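Local coordinates for hypothetical protein (Legionella pneumophila subsp. pneumophila, PDB 4JX2) that is of unknown function but is probably secreted, pairing up as two chains that each combine helices with a small mixed beta sheet, at residues D183-M188 against I221-V226. Numbering follows the deposited sequence.
Sequences DYACSM and IPYNNV
One face of helix 175-197 packs against the loop before helix 223-247 and the first turn of that helix: Tyr184, Ala185 and Met188 meet Ile221 of the loop and Tyr223 and Val226 of the helix in a buried contact of the DUF5624 region. The polar link comes from Tyr184: with CG anti to the backbone N (chi1 175°), the ring carries its hydroxyl across to Ile221. There OH donates to Ile221 O at 2.6 Å, in the carbonyl plane and on a lone pair, with a C=O...donor angle of 116°. The side chain of Ile221 leans over the same ring, CB lying 3.8 Å from Tyr184 CZ and CD1 over one face toward the rim, while Val226 CG2 sits at the ring edge. Met188, a selenomethionine extended beyond CG, brings its SE to the edge of the Tyr223 ring, 4.1 Å from CD1, a Met-aromatic contact, and its CE packs 3.5 Å from Ile221 O. Ala185 CB rests against both Tyr223 CE1, at 3.7 Å, and Val226 CG1, which itself lies over one face of the Tyr223 ring, toward its rim. Ile116 of helix 110-117 touches both Ala185 and Val226, and its carbonyl oxygen accepts a hydrogen bond from Tyr223 OH. Both tyrosines thus bury their rings while each hydroxyl is satisfied by a backbone carbonyl, linking helix 175-197 to the loop, and the first turn of helix 223-247 to helix 110-117.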
loop_
_atom_site.group_PDB
_atom_site.type_symbol
_atom_site.label_atom_id
_atom_site.label_comp_id
_atom_site.label_asym_id
_atom_site.label_seq_id
_atom_site.Cartn_x
_atom_site.Cartn_y
_atom_site.Cartn_z
ATOM N N ASP A 183 36.314 5.845 -11.681
ATOM C CA ASP A 183 37.295 5.574 -12.724
ATOM C C ASP A 183 37.342 4.052 -13.024
ATOM O O ASP A 183 37.194 3.651 -14.183
ATOM C CB ASP A 183 38.663 6.113 -12.316
ATOM C CG ASP A 183 39.662 6.079 -13.451
ATOM O OD1 ASP A 183 39.483 6.847 -14.428
ATOM O OD2 ASP A 183 40.597 5.254 -13.393
ATOM N N TYR A 184 37.480 3.226 -11.965
ATOM C CA TYR A 184 37.478 1.759 -12.006
ATOM C C TYR A 184 36.187 1.215 -12.654
ATOM O O TYR A 184 36.245 0.306 -13.496
ATOM C CB TYR A 184 37.625 1.184 -10.576
ATOM C CG TYR A 184 37.523 -0.325 -10.522
ATOM C CD1 TYR A 184 38.581 -1.133 -10.939
ATOM C CD2 TYR A 184 36.360 -0.952 -10.072
ATOM C CE1 TYR A 184 38.490 -2.522 -10.896
ATOM C CE2 TYR A 184 36.255 -2.344 -10.032
ATOM C CZ TYR A 184 37.331 -3.123 -10.431
ATOM O OH TYR A 184 37.235 -4.488 -10.407
ATOM N N ALA A 185 35.024 1.763 -12.225
ATOM C CA ALA A 185 33.701 1.385 -12.701
ATOM C C ALA A 185 33.565 1.646 -14.195
ATOM O O ALA A 185 33.158 0.745 -14.928
ATOM C CB ALA A 185 32.637 2.142 -11.933
ATOM N N CYS A 186 33.956 2.848 -14.659
ATOM C CA CYS A 186 33.902 3.210 -16.080
ATOM C C CYS A 186 34.808 2.302 -16.901
ATOM O O CYS A 186 34.387 1.783 -17.935
ATOM C CB CYS A 186 34.252 4.679 -16.289
ATOM S SG CYS A 186 33.044 5.830 -15.584
ATOM N N SER A 187 36.035 2.083 -16.415
ATOM C CA SER A 187 37.032 1.242 -17.069
ATOM C C SER A 187 36.527 -0.224 -17.183
ATOM O O SER A 187 36.612 -0.822 -18.258
ATOM C CB SER A 187 38.348 1.316 -16.299
ATOM O OG SER A 187 39.372 0.586 -16.952
HETATM N N MSE A 188 35.977 -0.774 -16.087
HETATM C CA MSE A 188 35.464 -2.134 -16.047
HETATM C C MSE A 188 34.280 -2.309 -17.011
HETATM O O MSE A 188 34.359 -3.139 -17.916
HETATM C CB MSE A 188 35.067 -2.483 -14.613
HETATM C CG MSE A 188 34.482 -3.855 -14.472
HETATM SE SE MSE A 188 34.223 -4.269 -12.602
HETATM C CE MSE A 188 34.127 -6.193 -12.730
ATOM N N ILE A 221 37.616 -6.557 -8.434
ATOM C CA ILE A 221 36.543 -6.085 -7.558
ATOM C C ILE A 221 35.236 -6.244 -8.346
ATOM O O ILE A 221 35.090 -5.635 -9.411
ATOM C CB ILE A 221 36.740 -4.635 -7.039
ATOM C CG1 ILE A 221 38.068 -4.474 -6.274
ATOM C CG2 ILE A 221 35.542 -4.208 -6.165
ATOM C CD1 ILE A 221 38.682 -3.058 -6.388
ATOM N N PRO A 222 34.280 -7.071 -7.878
ATOM C CA PRO A 222 33.013 -7.212 -8.628
ATOM C C PRO A 222 32.313 -5.876 -8.870
ATOM O O PRO A 222 32.412 -4.980 -8.025
ATOM C CB PRO A 222 32.150 -8.078 -7.699
ATOM C CG PRO A 222 33.114 -8.799 -6.843
ATOM C CD PRO A 222 34.284 -7.888 -6.647
ATOM N N TYR A 223 31.549 -5.752 -9.982
ATOM C CA TYR A 223 30.736 -4.552 -10.208
ATOM C C TYR A 223 29.625 -4.497 -9.152
ATOM O O TYR A 223 29.145 -3.407 -8.827
ATOM C CB TYR A 223 30.152 -4.461 -11.625
ATOM C CG TYR A 223 29.786 -3.033 -11.946
ATOM C CD1 TYR A 223 30.759 -2.118 -12.344
ATOM C CD2 TYR A 223 28.484 -2.565 -11.765
ATOM C CE1 TYR A 223 30.443 -0.779 -12.574
ATOM C CE2 TYR A 223 28.157 -1.225 -11.985
ATOM C CZ TYR A 223 29.142 -0.337 -12.387
ATOM O OH TYR A 223 28.835 0.978 -12.623
ATOM N N ASN A 224 29.251 -5.676 -8.590
ATOM C CA ASN A 224 28.312 -5.825 -7.484
ATOM C C ASN A 224 28.719 -4.893 -6.321
ATOM O O ASN A 224 27.855 -4.237 -5.750
ATOM C CB ASN A 224 28.308 -7.276 -7.009
ATOM C CG ASN A 224 27.582 -8.313 -7.847
ATOM O OD1 ASN A 224 26.593 -8.065 -8.527
ATOM N ND2 ASN A 224 27.996 -9.551 -7.708
ATOM N N ASN A 225 30.050 -4.801 -6.007
ATOM C CA ASN A 225 30.586 -3.927 -4.953
ATOM C C ASN A 225 30.424 -2.435 -5.327
ATOM O O ASN A 225 30.118 -1.615 -4.453
ATOM C CB ASN A 225 32.041 -4.241 -4.690
ATOM C CG ASN A 225 32.313 -5.561 -3.997
ATOM O OD1 ASN A 225 31.733 -6.619 -4.309
ATOM N ND2 ASN A 225 33.282 -5.534 -3.091
ATOM N N VAL A 226 30.591 -2.095 -6.617
ATOM C CA VAL A 226 30.414 -0.729 -7.104
ATOM C C VAL A 226 28.938 -0.352 -6.910
ATOM O O VAL A 226 28.654 0.758 -6.466
ATOM C CB VAL A 226 30.900 -0.546 -8.572
ATOM C CG1 VAL A 226 30.439 0.774 -9.172
ATOM C CG2 VAL A 226 32.406 -0.650 -8.653
#